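Local atomic coordinates of restriction endonuclease R.BpuJI (Bacillus pumilus, PDB entry 2VLA), a protein that recognises a specific DNA sequence through this N-terminal domain, part of a longer restriction endonuclease that probably cuts DNA. Residues S167-V170 against K174-P177. Residues are numbered along the deposited sequence; the frame is centred on the assembly and turned at random.
Sequences SLQV and KIKP
Ile175 lies against the short helix 168-171 that its own chain has just left, reaching back to Gln169 and Val170. Ile175 CG1 sits anti to the carbonyl carbon (chi1 -53°), which turns that branch onto the helix, 3.7 Å from Gln169 CB. Ile175 CD1 goes further along the glutamine side chain and ends 3.6 Å from Gln169 OE1, a van der Waals contact; the hydrogen bond to this oxygen comes from Asn4 N. The glutamine chain, extended beyond CG, lays its amide where that methyl reaches it. Val170 offers one methyl, CG2, which lies 4.0 Å from Ile175 CB, the two side chains meeting at about a right angle.

The backbones are tied at the helix end. Lys174 N donates to Gln169 O at 3.1 Å, a nearly straight bond (163° at the hydrogen). One residue on, a water bridges helix end and loop, donating to Val170 O at 2.8 Å and accepting from Ile175 N at 3.0 Å. At the helix start, Ser167 OG caps Val170 N at 3.2 Å. Lys174 passes Gln169 O with its CB, then runs extended to NZ, bonded to Gln172 OE1, near a bound polyether, probably from the crystallisation liquor, whose pocket includes Ile175 and Lys176.

An alanine at Ile175 lacks CG1 and CD1 and would probably leave Gln169 CB uncovered, keeping little beyond the CB contact with Val170. Main-chain polar groups thus close the turn, directly and through water, while Ile175 and Val170 pack helix 168-171 against Val180 of helix 177-189, about 16 Å (nearest atoms) from the bound DNA.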
loop_
_atom_site.group_PDB
_atom_site.type_symbol
_atom_site.label_atom_id
_atom_site.label_comp_id
_atom_site.label_asym_id
_atom_site.label_seq_id
_atom_site.Cartn_x
_atom_site.Cartn_y
_atom_site.Cartn_z
ATOM N N SER A 167 9.781 6.457 9.363
ATOM C CA SER A 167 11.059 6.194 10.040
ATOM C C SER A 167 11.981 5.378 9.132
ATOM O O SER A 167 11.658 4.255 8.766
ATOM C CB SER A 167 10.832 5.431 11.351
ATOM O OG SER A 167 12.051 4.780 11.817
ATOM N N LEU A 168 13.109 5.962 8.754
ATOM C CA LEU A 168 14.053 5.265 7.899
ATOM C C LEU A 168 14.452 3.909 8.485
ATOM O O LEU A 168 14.474 2.900 7.773
ATOM C CB LEU A 168 15.286 6.123 7.657
ATOM C CG LEU A 168 16.380 5.449 6.832
ATOM C CD1 LEU A 168 15.904 5.172 5.395
ATOM C CD2 LEU A 168 17.687 6.296 6.841
ATOM N N GLN A 169 14.778 3.877 9.772
ATOM C CA GLN A 169 15.297 2.643 10.362
ATOM C C GLN A 169 14.253 1.552 10.398
ATOM O O GLN A 169 14.553 0.379 10.143
ATOM C CB GLN A 169 15.870 2.884 11.758
ATOM C CG GLN A 169 17.172 3.664 11.744
ATOM C CD GLN A 169 17.730 3.911 13.132
ATOM O OE1 GLN A 169 17.157 3.495 14.117
ATOM N NE2 GLN A 169 18.880 4.586 13.199
ATOM N N VAL A 170 12.999 1.926 10.667
ATOM C CA VAL A 170 11.936 0.951 10.628
ATOM C C VAL A 170 11.755 0.432 9.208
ATOM O O VAL A 170 11.613 -0.766 8.992
ATOM C CB VAL A 170 10.592 1.552 11.161
ATOM C CG1 VAL A 170 9.415 0.629 10.811
ATOM C CG2 VAL A 170 10.685 1.788 12.657
ATOM N N LYS A 174 15.269 -2.632 10.467
ATOM C CA LYS A 174 16.266 -2.725 11.532
ATOM C C LYS A 174 15.667 -2.807 12.935
ATOM O O LYS A 174 16.376 -3.096 13.899
ATOM C CB LYS A 174 17.197 -1.528 11.456
ATOM C CG LYS A 174 18.127 -1.550 10.235
ATOM C CD LYS A 174 18.977 -0.316 10.197
ATOM C CE LYS A 174 19.825 -0.251 8.947
ATOM N NZ LYS A 174 20.541 1.062 8.832
ATOM N N ILE A 175 14.369 -2.506 13.059
ATOM C CA ILE A 175 13.787 -2.201 14.361
ATOM C C ILE A 175 12.640 -3.150 14.707
ATOM O O ILE A 175 11.728 -3.331 13.906
ATOM C CB ILE A 175 13.206 -0.755 14.356
ATOM C CG1 ILE A 175 14.259 0.270 13.887
ATOM C CG2 ILE A 175 12.658 -0.396 15.733
ATOM C CD1 ILE A 175 15.539 0.305 14.762
ATOM N N LYS A 176 12.652 -3.662 15.946
ATOM C CA LYS A 176 11.543 -4.483 16.462
ATOM C C LYS A 176 10.380 -3.608 16.978
ATOM O O LYS A 176 10.599 -2.556 17.573
ATOM C CB LYS A 176 12.033 -5.395 17.572
ATOM C CG LYS A 176 13.129 -6.371 17.106
ATOM C CD LYS A 176 13.270 -7.545 18.035
ATOM C CE LYS A 176 14.297 -8.550 17.503
ATOM N NZ LYS A 176 13.772 -9.356 16.348
ATOM N N PRO A 177 9.138 -4.044 16.731
ATOM C CA PRO A 177 7.989 -3.304 17.249
ATOM C C PRO A 177 8.087 -2.924 18.716
ATOM O O PRO A 177 7.768 -1.817 19.072
ATOM C CB PRO A 177 6.836 -4.245 16.969
ATOM C CG PRO A 177 7.230 -4.896 15.706
ATOM C CD PRO A 177 8.712 -5.167 15.890
HETATM O O HOH W 1 12.098 -2.468 11.138
#